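Local coordinates for berberine bridge enzyme-like 28 (Arabidopsis thaliana, PDB 5D79), which is a secreted FAD-dependent oxidoreductase of the berberine bridge enzyme-like family that takes part in the plant's adaptation to salt stress, at residues W226-G231 with Y413-F417; K368-V372 with R467-V471; A380-I384 with F457-Y461; D475-Y481 with S494-Y499. One frame throughout, in Å; residues are numbered along the deposited sequence.

Contact 1: residues W226-G231 with Y413-F417; sequences WAIRGG and YETPF
W226 and P416 meet where the end of helix 222-227, in the PCMH-type FAD-binding region, runs into a loop that lies against segment 413-417, itself part of the loop between helix 406-409 and strand 425-434. The backbones approach at two points, with CA of G230 5.1 Å from CA of P416 and CA of W226 6.1 Å from CA of T415. G230 has a positive phi, and a CB there would press on its own preceding carbonyl and crowd the amide of F417; a CB on G231 would run into the carbonyl oxygen of A227. G230 thus lets the chain pass close to P416 and F417, and G231 lets it turn past A227.

The main side-chain event is a CH-pi contact. CG of P416 stands 3.6 Å from the centroid of the six-membered ring of W226, almost exactly on the ring normal. The indole reaches this position because CG of W226 is anti to the backbone N (chi1 174°), which swings the ring out alongside T415 and lays a face against the proline. The indole N-H also has a polar partner: NE1 donates to O of Y413 at 3.2 Å, a bent bond of 148° whose acceptor lies 22° out of the ring plane. R229 turns its NE back to the carbonyl of F225, and L507 of helix 504-514 packs on both W226 and P416.

This is plain packing away from the annotated sites, G230 lying about 10 Å from FAD. Chemically, the indole is held on a face by an aliphatic ring and at its N-H by a main-chain carbonyl, with R506 in a cation-pi contact, whereas the buried O of R229 has no hydrogen-bond partner in the model.

Contact 2: residues K368-V372 with R467-V471; sequences KDDFV and RGAYV. With FAD (flavin-adenine dinucleotide), chain E.
D370 and R467 form a two-point salt bridge between the edge strand 363-372 and the extended segment 467-471. The arginine grips side-on: NE donates to OD1 of D370 at 2.9 Å and NH2 to OD2 at 3.0 Å, both nearly straight, with carboxylate and guanidinium planes only 11° apart. R467 can present this edge because its chain is extended from CG to NE. Both groups have further partners: OD2 of D370 accepts from Y429, while NH2 of R467 reaches O of Y455 and NH1 reaches T459. A single water then stitches the backbones together, donating to OD1 of D370 at 2.6 Å and to O of G468 and accepting from N of F371.

The sheet to which D370 belongs has seven antiparallel strands, and 363-372 is one of its two outermost within the chain; segment 467-471, at the start of the C-terminal berberine-like region, passes this edge strand and brings Y470 into the FAD pocket.

D369 satisfies the amide of Y470. Its OD1 takes N-H of Y470 on the syn lone pair at 3.0 Å and 177°, an essentially linear bond. This fixes the main chain just where the tyrosine departs, its CG anti to the backbone N (chi1 -177°), toward the isoalloxazine. There OH of Y470 donates to O2 of FAD at 2.7 Å, with the flavin carbonyl at the edge of the phenol ring; the same hydroxyl is also hydrogen-bonded to N472 and to the amide of G187. F371 turns its ring edge to the backbone from G468 to Y470, CD1 lying 3.7 Å from O of G468, and its ring stacks with H419.

Contact 3: residues A380-I384 with F457-Y461; sequences AIQEI and FMTPY
E383 lays its aliphatic stem over one face of the F457 ring. CG of E383 is 3.6 Å from the ring centroid, in a CH-pi contact 16° off the normal. Two torsions explain the pose: CG of the glutamate is anti to its own amide nitrogen (chi1 170°), and the chain then bends at chi2, so that the methylene rests on the phenyl while the carboxylate turns to R386 and R387, with which it forms salt bridges. The carboxylate plane stands 56° from the ring.

The side chains of I384 and F457 cross at about a right angle, CG2 of I384 coming 4.0 Å from CD2 of F457. The same methyl also touches SD of M458 at 3.8 Å, again with the two side chains crossing almost perpendicularly. A380 works on the other aromatic: its CB lies over a face of Y461, 4.0 Å from the centroid, while CG of P460 covers the opposite face.

A leucine in place of F457 would probably leave the stem of E383 without its flat support and open a gap beside CG2 of I384.

No hydrogen bond crosses this interface, which is packing between helix 378-388 and the C-terminal end of helix 441-458 with the 3-10 turn that follows it. Behind the first helix, I381 points away to pack on helix 263-276, while Y461 also rests on I376 and P377 just before helix 378-388.

Contact 4: residues D475-Y481 with S494-Y499; sequences DMDLGMY and SWGVKY
W495 and Y481 supply the aromatic part of this contact, an edge-to-face (T-shaped) pair with planes at 79° and centroids 4.8 Å apart. The indole edge points at the tyrosine, CZ2 of W495 hovering over the centre of the Y481 ring and 3.6 Å from its CE2. CG of W495 lies between its backbone N and carbonyl carbon (chi1 57°), which brings a face of the indole against the backbone of G479 and M480, CE3 of W495 being 3.4 Å from C of G479. A CB on G479 would collide with CE3 of W495, and the backbone angles of G479 call for glycine in any case.

An alanine at Y481 would remove the ring that receives the indole edge and the hydroxyl bonded to O of S525, and is likely to leave W495 freer to shift.

Among apolar contacts, CD1 of L478 touches CE1 of Y499 at 3.8 Å.

The hydrogen bond between the two segments lies at the D475 end. N of D475 donates to OH of Y499 at 3.1 Å and 170°, a nearly straight bond to a hydroxyl that is also bonded to the side chain of Q524. D475 itself folds into an Asx turn, OD1 accepting from N of D477, while its carboxylate pairs with K366 and K368. Separately, the indole N-H of W495 is bonded to the main-chain O of Q524.

In this arrangement helix 488-500 packs back on the loop that precedes it, both inside the C-terminal berberine-like region of this flavoprotein family.

Contacts 2 and 4 lie closest, their centres 11 Å apart, joined by a salt bridge between K368 and D475 and by a probable hydrogen bond from A469 to K498. Contact 3 lies on the outer side of contact 2, about 14 Å centre to centre, where R467 probably bonds T459, and all of it falls between the two segments of contact 2 along the chain. Contact 1, about 16 Å from contact 2 between centres, meets it through F417, which packs on Y470 and F371; its segments alternate with those of contacts 2 and 3, while contact 4 comes last. Contact 2 thus carries Y470 to the flavin, contacts 1 and 4 flank it, and contact 3 is peripheral helix packing.

Contact 1: residues W226-G231 with Y413-F417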
# COMPACT_ATOMS: atom_id res chain seq x y z
N TRP A 226 4.74 10.67 -14.21
CA TRP A 226 3.39 10.16 -14.09
C TRP A 226 3.45 8.69 -13.67
O TRP A 226 2.80 8.28 -12.70
CB TRP A 226 2.66 10.36 -15.43
CG TRP A 226 1.30 9.77 -15.56
CD1 TRP A 226 0.11 10.36 -15.25
CD2 TRP A 226 0.98 8.47 -16.09
NE1 TRP A 226 -0.93 9.50 -15.53
CE2 TRP A 226 -0.42 8.34 -16.04
CE3 TRP A 226 1.74 7.41 -16.57
CZ2 TRP A 226 -1.07 7.18 -16.47
CZ3 TRP A 226 1.10 6.27 -17.00
CH2 TRP A 226 -0.29 6.16 -16.95
N ALA A 227 4.27 7.91 -14.36
CA ALA A 227 4.33 6.47 -14.17
C ALA A 227 4.73 6.08 -12.75
O ALA A 227 4.20 5.10 -12.20
CB ALA A 227 5.29 5.85 -15.16
N ILE A 228 5.64 6.83 -12.14
CA ILE A 228 6.12 6.47 -10.81
C ILE A 228 5.09 6.78 -9.72
O ILE A 228 5.21 6.30 -8.60
CB ILE A 228 7.46 7.19 -10.45
CG1 ILE A 228 7.32 8.71 -10.53
CG2 ILE A 228 8.57 6.73 -11.38
CD1 ILE A 228 8.56 9.46 -10.10
N ARG A 229 4.07 7.58 -10.06
CA ARG A 229 3.07 7.96 -9.06
C ARG A 229 1.81 7.10 -9.13
O ARG A 229 0.70 7.63 -9.25
CB ARG A 229 2.69 9.43 -9.22
CG ARG A 229 3.79 10.40 -8.80
CD ARG A 229 3.34 11.83 -9.02
NE ARG A 229 3.21 12.14 -10.45
CZ ARG A 229 2.24 12.87 -10.97
NH1 ARG A 229 1.30 13.40 -10.20
NH2 ARG A 229 2.21 13.09 -12.28
N GLY A 230 1.99 5.78 -9.04
CA GLY A 230 0.89 4.83 -8.98
C GLY A 230 1.14 3.57 -9.79
O GLY A 230 0.49 2.55 -9.58
N GLY A 231 2.10 3.64 -10.72
CA GLY A 231 2.32 2.58 -11.69
C GLY A 231 3.09 1.38 -11.15
O GLY A 231 3.33 0.41 -11.87
N TYR A 413 -7.37 9.12 -15.97
CA TYR A 413 -6.12 9.39 -16.69
C TYR A 413 -5.09 10.20 -15.90
O TYR A 413 -3.93 10.25 -16.29
CB TYR A 413 -6.43 10.12 -18.00
CG TYR A 413 -6.59 11.63 -17.83
CD1 TYR A 413 -7.83 12.19 -17.52
CD2 TYR A 413 -5.50 12.49 -17.98
CE1 TYR A 413 -7.97 13.56 -17.35
CE2 TYR A 413 -5.64 13.86 -17.80
CZ TYR A 413 -6.87 14.38 -17.49
OH TYR A 413 -6.99 15.73 -17.32
N GLU A 414 -5.50 10.84 -14.82
CA GLU A 414 -4.63 11.80 -14.14
C GLU A 414 -3.38 11.20 -13.52
O GLU A 414 -2.31 11.78 -13.60
CB GLU A 414 -5.42 12.56 -13.07
CG GLU A 414 -6.45 13.51 -13.67
CD GLU A 414 -7.14 14.36 -12.63
OE1 GLU A 414 -8.39 14.44 -12.66
OE2 GLU A 414 -6.43 14.95 -11.79
N THR A 415 -3.52 10.05 -12.87
CA THR A 415 -2.38 9.29 -12.37
C THR A 415 -2.64 7.84 -12.76
O THR A 415 -3.77 7.48 -13.08
CB THR A 415 -2.18 9.43 -10.84
OG1 THR A 415 -3.22 8.73 -10.15
CG2 THR A 415 -2.18 10.89 -10.41
N PRO A 416 -1.60 7.00 -12.75
CA PRO A 416 -1.81 5.60 -13.18
C PRO A 416 -2.93 4.86 -12.43
O PRO A 416 -3.60 4.04 -13.06
CB PRO A 416 -0.44 4.96 -12.93
CG PRO A 416 0.52 6.08 -13.17
CD PRO A 416 -0.17 7.31 -12.61
N PHE A 417 -3.13 5.14 -11.14
CA PHE A 417 -4.25 4.57 -10.38
C PHE A 417 -5.57 4.89 -11.09
O PHE A 417 -5.94 6.07 -11.25
CB PHE A 417 -4.24 5.10 -8.94
CG PHE A 417 -5.35 4.55 -8.09
CD1 PHE A 417 -6.61 5.14 -8.10
CD2 PHE A 417 -5.12 3.46 -7.27
CE1 PHE A 417 -7.63 4.63 -7.33
CE2 PHE A 417 -6.14 2.95 -6.49
CZ PHE A 417 -7.40 3.54 -6.51

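Contact 2: residues K368-V372 with R467-V471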
# COMPACT_ATOMS: atom_id res chain seq x y z
N LYS A 368 -6.50 -9.99 -0.85
CA LYS A 368 -7.03 -9.74 -2.19
C LYS A 368 -7.98 -8.55 -2.09
O LYS A 368 -8.43 -8.23 -1.00
CB LYS A 368 -7.75 -10.97 -2.75
CG LYS A 368 -6.93 -12.27 -2.67
CD LYS A 368 -7.73 -13.49 -3.14
CE LYS A 368 -7.84 -13.57 -4.66
NZ LYS A 368 -6.62 -14.12 -5.29
N ASP A 369 -8.28 -7.88 -3.19
CA ASP A 369 -9.25 -6.81 -3.08
C ASP A 369 -10.09 -6.62 -4.35
O ASP A 369 -9.85 -7.28 -5.37
CB ASP A 369 -8.54 -5.51 -2.66
CG ASP A 369 -7.99 -4.70 -3.82
OD1 ASP A 369 -7.50 -5.26 -4.81
OD2 ASP A 369 -8.03 -3.45 -3.71
N ASP A 370 -11.10 -5.76 -4.24
CA ASP A 370 -12.09 -5.53 -5.27
C ASP A 370 -12.58 -4.08 -5.23
O ASP A 370 -12.41 -3.36 -4.23
CB ASP A 370 -13.30 -6.45 -5.07
CG ASP A 370 -13.18 -7.76 -5.78
OD1 ASP A 370 -12.79 -7.76 -6.96
OD2 ASP A 370 -13.51 -8.79 -5.16
N PHE A 371 -13.23 -3.68 -6.30
CA PHE A 371 -13.91 -2.41 -6.34
C PHE A 371 -15.39 -2.68 -6.61
O PHE A 371 -15.73 -3.46 -7.50
CB PHE A 371 -13.29 -1.49 -7.39
CG PHE A 371 -11.92 -1.03 -7.01
CD1 PHE A 371 -10.80 -1.80 -7.31
CD2 PHE A 371 -11.74 0.16 -6.30
CE1 PHE A 371 -9.53 -1.40 -6.92
CE2 PHE A 371 -10.47 0.57 -5.91
CZ PHE A 371 -9.36 -0.21 -6.22
N VAL A 372 -16.24 -2.06 -5.81
CA VAL A 372 -17.68 -2.19 -5.95
C VAL A 372 -18.21 -0.93 -6.61
O VAL A 372 -17.91 0.18 -6.18
CB VAL A 372 -18.38 -2.42 -4.59
CG1 VAL A 372 -19.91 -2.35 -4.72
CG2 VAL A 372 -17.93 -3.76 -3.99
N ARG A 467 -11.93 -6.89 -13.97
CA ARG A 467 -12.13 -6.89 -12.52
C ARG A 467 -11.01 -6.08 -11.87
O ARG A 467 -9.85 -6.50 -11.85
CB ARG A 467 -12.15 -8.33 -11.98
CG ARG A 467 -12.46 -8.44 -10.49
CD ARG A 467 -12.71 -9.90 -10.10
NE ARG A 467 -13.17 -10.02 -8.71
CZ ARG A 467 -13.68 -11.13 -8.18
NH1 ARG A 467 -13.80 -12.24 -8.90
NH2 ARG A 467 -14.08 -11.14 -6.91
N GLY A 468 -11.34 -4.90 -11.35
CA GLY A 468 -10.33 -4.01 -10.79
C GLY A 468 -9.60 -4.53 -9.56
O GLY A 468 -10.17 -5.19 -8.70
N ALA A 469 -8.31 -4.20 -9.49
CA ALA A 469 -7.44 -4.57 -8.37
C ALA A 469 -6.48 -3.42 -8.00
O ALA A 469 -6.02 -2.66 -8.86
CB ALA A 469 -6.65 -5.85 -8.72
N TYR A 470 -6.17 -3.31 -6.71
CA TYR A 470 -5.23 -2.30 -6.20
C TYR A 470 -3.77 -2.82 -6.17
O TYR A 470 -3.46 -3.79 -5.46
CB TYR A 470 -5.69 -1.85 -4.81
CG TYR A 470 -4.87 -0.75 -4.16
CD1 TYR A 470 -4.26 0.26 -4.91
CD2 TYR A 470 -4.73 -0.70 -2.77
CE1 TYR A 470 -3.52 1.26 -4.29
CE2 TYR A 470 -3.99 0.28 -2.16
CZ TYR A 470 -3.40 1.26 -2.92
OH TYR A 470 -2.68 2.22 -2.27
N VAL A 471 -2.88 -2.16 -6.91
CA VAL A 471 -1.51 -2.65 -7.13
C VAL A 471 -0.68 -2.67 -5.85
O VAL A 471 0.30 -3.41 -5.75
CB VAL A 471 -0.75 -1.83 -8.23
CG1 VAL A 471 -0.14 -0.54 -7.67
CG2 VAL A 471 0.33 -2.69 -8.88
PA FAD E . 8.22 -2.85 -0.17
O1A FAD E . 8.10 -4.35 -0.12
O2A FAD E . 9.55 -2.35 0.34
O5B FAD E . 7.93 -2.34 -1.68
C5B FAD E . 6.82 -2.83 -2.42
C4B FAD E . 7.01 -2.69 -3.94
O4B FAD E . 7.47 -1.39 -4.23
C3B FAD E . 8.05 -3.68 -4.45
O3B FAD E . 7.71 -4.15 -5.74
C2B FAD E . 9.32 -2.84 -4.49
O2B FAD E . 10.24 -3.29 -5.47
C1B FAD E . 8.79 -1.43 -4.76
N9A FAD E . 9.61 -0.35 -4.19
C8A FAD E . 9.84 -0.04 -2.86
N7A FAD E . 10.64 1.05 -2.81
C5A FAD E . 10.93 1.45 -4.07
C6A FAD E . 11.69 2.49 -4.60
N6A FAD E . 12.12 3.48 -3.83
N1A FAD E . 11.79 2.64 -5.97
C2A FAD E . 11.13 1.77 -6.81
N3A FAD E . 10.38 0.74 -6.28
C4A FAD E . 10.28 0.58 -4.94
N1 FAD E . -1.76 0.24 1.36
C2 FAD E . -2.75 1.21 1.30
O2 FAD E . -2.72 2.08 0.42
N3 FAD E . -3.76 1.22 2.25
C4 FAD E . -3.80 0.26 3.26
O4 FAD E . -4.65 0.37 4.15
C4X FAD E . -2.79 -0.70 3.33
N5 FAD E . -2.72 -1.58 4.39
C5X FAD E . -1.56 -2.31 4.60
C6 FAD E . -1.35 -3.02 5.78
C7 FAD E . -0.18 -3.75 5.97
C7M FAD E . 0.03 -4.52 7.25
C8 FAD E . 0.82 -3.74 5.00
C8M FAD E . 2.08 -4.54 5.16
C9 FAD E . 0.61 -3.04 3.81
C9A FAD E . -0.60 -2.37 3.59
N10 FAD E . -0.83 -1.70 2.40
C10 FAD E . -1.76 -0.68 2.38
C1' FAD E . -0.02 -2.01 1.18
C2' FAD E . 1.23 -1.17 1.04
O2' FAD E . 0.87 0.17 0.81
C3' FAD E . 2.04 -1.74 -0.12
O3' FAD E . 2.48 -3.03 0.23
C4' FAD E . 3.27 -0.91 -0.42
O4' FAD E . 3.67 -1.12 -1.74
C5' FAD E . 4.41 -1.38 0.46
O5' FAD E . 5.43 -0.41 0.44
P FAD E . 6.78 -0.74 1.23
O1P FAD E . 7.85 0.25 0.85
O2P FAD E . 6.55 -0.76 2.72
O3P FAD E . 7.02 -2.25 0.72
O HOH W 1 -12.97 -5.62 -8.50

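Contact 3: residues A380-I384 with F457-Y461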
# COMPACT_ATOMS: atom_id res chain seq x y z
N ALA A 380 -25.63 -10.78 -0.29
CA ALA A 380 -24.18 -10.82 -0.34
C ALA A 380 -23.58 -10.45 1.01
O ALA A 380 -22.61 -11.07 1.47
CB ALA A 380 -23.66 -9.89 -1.42
N ILE A 381 -24.16 -9.44 1.64
CA ILE A 381 -23.66 -8.96 2.93
C ILE A 381 -23.76 -10.04 4.02
O ILE A 381 -22.84 -10.23 4.82
CB ILE A 381 -24.41 -7.68 3.37
CG1 ILE A 381 -24.18 -6.57 2.35
CG2 ILE A 381 -23.92 -7.21 4.74
CD1 ILE A 381 -25.21 -5.49 2.41
N GLN A 382 -24.87 -10.77 4.03
CA GLN A 382 -25.06 -11.81 5.03
C GLN A 382 -24.07 -12.95 4.84
O GLN A 382 -23.57 -13.50 5.81
CB GLN A 382 -26.49 -12.34 4.98
CG GLN A 382 -27.53 -11.26 5.21
CD GLN A 382 -28.94 -11.79 5.16
OE1 GLN A 382 -29.70 -11.66 6.12
NE2 GLN A 382 -29.31 -12.38 4.02
N GLU A 383 -23.78 -13.29 3.59
CA GLU A 383 -22.90 -14.41 3.31
C GLU A 383 -21.46 -14.12 3.71
O GLU A 383 -20.78 -14.99 4.25
CB GLU A 383 -22.96 -14.79 1.84
CG GLU A 383 -21.89 -15.80 1.39
CD GLU A 383 -22.03 -17.17 2.03
OE1 GLU A 383 -23.04 -17.46 2.69
OE2 GLU A 383 -21.09 -17.97 1.86
N ILE A 384 -20.99 -12.92 3.43
CA ILE A 384 -19.60 -12.61 3.74
C ILE A 384 -19.46 -12.45 5.25
O ILE A 384 -18.40 -12.73 5.81
CB ILE A 384 -19.08 -11.37 2.96
CG1 ILE A 384 -19.84 -10.10 3.34
CG2 ILE A 384 -19.16 -11.60 1.45
CD1 ILE A 384 -19.25 -8.86 2.69
N PHE A 457 -16.70 -15.84 -4.34
CA PHE A 457 -18.10 -15.60 -4.07
C PHE A 457 -18.52 -14.21 -4.53
O PHE A 457 -19.62 -14.02 -5.04
CB PHE A 457 -18.44 -15.76 -2.58
CG PHE A 457 -19.81 -15.24 -2.25
CD1 PHE A 457 -20.95 -15.94 -2.66
CD2 PHE A 457 -19.98 -14.03 -1.61
CE1 PHE A 457 -22.22 -15.46 -2.40
CE2 PHE A 457 -21.25 -13.54 -1.35
CZ PHE A 457 -22.37 -14.25 -1.75
N MET A 458 -17.62 -13.24 -4.36
CA MET A 458 -17.96 -11.83 -4.61
C MET A 458 -17.97 -11.45 -6.09
O MET A 458 -18.37 -10.34 -6.42
CB MET A 458 -16.99 -10.92 -3.86
CG MET A 458 -17.20 -10.88 -2.36
SD MET A 458 -18.73 -10.02 -1.93
CE MET A 458 -18.35 -8.36 -2.48
N THR A 459 -17.55 -12.37 -6.96
CA THR A 459 -17.42 -12.10 -8.40
C THR A 459 -18.63 -11.37 -9.03
O THR A 459 -18.45 -10.31 -9.63
CB THR A 459 -17.18 -13.41 -9.17
OG1 THR A 459 -16.01 -14.08 -8.66
CG2 THR A 459 -17.00 -13.13 -10.67
N PRO A 460 -19.86 -11.89 -8.88
CA PRO A 460 -20.96 -11.21 -9.58
C PRO A 460 -21.29 -9.81 -9.07
O PRO A 460 -22.11 -9.16 -9.69
CB PRO A 460 -22.14 -12.14 -9.31
CG PRO A 460 -21.85 -12.74 -8.01
CD PRO A 460 -20.37 -13.00 -8.05
N TYR A 461 -20.69 -9.36 -7.98
CA TYR A 461 -21.12 -8.14 -7.31
C TYR A 461 -20.12 -6.99 -7.43
O TYR A 461 -20.43 -5.85 -7.09
CB TYR A 461 -21.38 -8.43 -5.83
CG TYR A 461 -22.25 -9.63 -5.57
CD1 TYR A 461 -23.57 -9.66 -6.01
CD2 TYR A 461 -21.77 -10.74 -4.86
CE1 TYR A 461 -24.38 -10.76 -5.76
CE2 TYR A 461 -22.58 -11.84 -4.60
CZ TYR A 461 -23.89 -11.84 -5.07
OH TYR A 461 -24.73 -12.90 -4.84

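Contact 4: residues D475-Y481 with S494-Y499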
# COMPACT_ATOMS: atom_id res chain seq x y z
N ASP A 475 -1.08 -9.32 -5.92
CA ASP A 475 -1.70 -10.63 -5.89
C ASP A 475 -1.28 -11.47 -7.12
O ASP A 475 -1.77 -11.27 -8.23
CB ASP A 475 -3.22 -10.48 -5.80
CG ASP A 475 -3.95 -11.80 -5.59
OD1 ASP A 475 -3.29 -12.84 -5.28
OD2 ASP A 475 -5.19 -11.80 -5.74
N MET A 476 -0.36 -12.40 -6.90
CA MET A 476 0.11 -13.29 -7.95
C MET A 476 -1.00 -14.15 -8.53
O MET A 476 -0.87 -14.68 -9.64
CB MET A 476 1.22 -14.20 -7.41
CG MET A 476 2.37 -13.43 -6.84
SD MET A 476 3.26 -12.70 -8.20
CE MET A 476 4.53 -13.96 -8.37
N ASP A 477 -2.07 -14.30 -7.76
CA ASP A 477 -3.22 -15.11 -8.17
C ASP A 477 -4.00 -14.48 -9.32
O ASP A 477 -4.78 -15.16 -9.98
CB ASP A 477 -4.16 -15.36 -6.98
CG ASP A 477 -3.58 -16.33 -5.97
OD1 ASP A 477 -2.54 -16.98 -6.27
OD2 ASP A 477 -4.16 -16.46 -4.87
N LEU A 478 -3.77 -13.19 -9.57
CA LEU A 478 -4.32 -12.53 -10.76
C LEU A 478 -3.50 -12.85 -12.02
O LEU A 478 -3.93 -12.59 -13.15
CB LEU A 478 -4.41 -11.01 -10.56
CG LEU A 478 -4.90 -10.50 -9.20
CD1 LEU A 478 -4.87 -8.98 -9.17
CD2 LEU A 478 -6.29 -11.03 -8.89
N GLY A 479 -2.30 -13.40 -11.82
CA GLY A 479 -1.43 -13.81 -12.91
C GLY A 479 0.01 -13.35 -12.75
O GLY A 479 0.29 -12.37 -12.06
N MET A 480 0.94 -14.06 -13.39
CA MET A 480 2.35 -13.69 -13.39
C MET A 480 3.02 -14.14 -14.70
O MET A 480 2.45 -14.90 -15.47
CB MET A 480 3.07 -14.30 -12.18
CG MET A 480 2.92 -15.80 -12.06
SD MET A 480 3.81 -16.47 -10.65
CE MET A 480 5.52 -16.19 -11.14
N TYR A 481 4.23 -13.64 -14.96
CA TYR A 481 4.99 -14.07 -16.13
C TYR A 481 5.56 -15.48 -15.99
O TYR A 481 6.36 -15.76 -15.09
CB TYR A 481 6.14 -13.10 -16.42
CG TYR A 481 5.72 -11.73 -16.90
CD1 TYR A 481 5.12 -11.56 -18.15
CD2 TYR A 481 5.97 -10.60 -16.13
CE1 TYR A 481 4.75 -10.30 -18.59
CE2 TYR A 481 5.60 -9.34 -16.56
CZ TYR A 481 4.99 -9.19 -17.79
OH TYR A 481 4.63 -7.93 -18.21
N SER A 494 -2.74 -9.17 -19.12
CA SER A 494 -3.74 -9.90 -18.34
C SER A 494 -4.07 -9.28 -16.99
O SER A 494 -5.23 -8.95 -16.73
CB SER A 494 -3.28 -11.35 -18.13
OG SER A 494 -4.24 -12.08 -17.40
N TRP A 495 -3.07 -9.13 -16.13
CA TRP A 495 -3.27 -8.48 -14.82
C TRP A 495 -3.10 -6.96 -14.92
O TRP A 495 -3.65 -6.22 -14.12
CB TRP A 495 -2.31 -9.06 -13.77
CG TRP A 495 -0.86 -8.96 -14.14
CD1 TRP A 495 -0.03 -7.91 -13.91
CD2 TRP A 495 -0.08 -9.95 -14.82
NE1 TRP A 495 1.22 -8.18 -14.41
CE2 TRP A 495 1.22 -9.43 -14.97
CE3 TRP A 495 -0.35 -11.23 -15.32
CZ2 TRP A 495 2.24 -10.13 -15.60
CZ3 TRP A 495 0.66 -11.93 -15.93
CH2 TRP A 495 1.94 -11.38 -16.07
N GLY A 496 -2.35 -6.50 -15.92
CA GLY A 496 -2.15 -5.08 -16.14
C GLY A 496 -3.41 -4.24 -16.20
O GLY A 496 -3.49 -3.17 -15.57
N VAL A 497 -4.40 -4.71 -16.95
CA VAL A 497 -5.67 -3.99 -17.06
C VAL A 497 -6.52 -4.09 -15.77
O VAL A 497 -7.43 -3.29 -15.54
CB VAL A 497 -6.47 -4.49 -18.27
CG1 VAL A 497 -5.64 -4.35 -19.53
CG2 VAL A 497 -6.90 -5.92 -18.07
N LYS A 498 -6.21 -5.06 -14.91
CA LYS A 498 -6.92 -5.20 -13.65
C LYS A 498 -6.43 -4.13 -12.65
O LYS A 498 -7.22 -3.46 -11.98
CB LYS A 498 -6.73 -6.61 -13.09
CG LYS A 498 -7.21 -7.72 -14.02
CD LYS A 498 -6.96 -9.08 -13.38
CE LYS A 498 -7.56 -10.22 -14.19
NZ LYS A 498 -7.31 -11.54 -13.53
N TYR A 499 -5.12 -3.97 -12.58
CA TYR A 499 -4.50 -2.98 -11.72
C TYR A 499 -4.68 -1.55 -12.23
O TYR A 499 -4.88 -0.63 -11.45
CB TYR A 499 -3.00 -3.25 -11.61
CG TYR A 499 -2.57 -4.43 -10.77
CD1 TYR A 499 -3.19 -4.74 -9.57
CD2 TYR A 499 -1.47 -5.19 -11.15
CE1 TYR A 499 -2.75 -5.82 -8.78
CE2 TYR A 499 -1.02 -6.26 -10.38
CZ TYR A 499 -1.66 -6.56 -9.20
OH TYR A 499 -1.20 -7.62 -8.46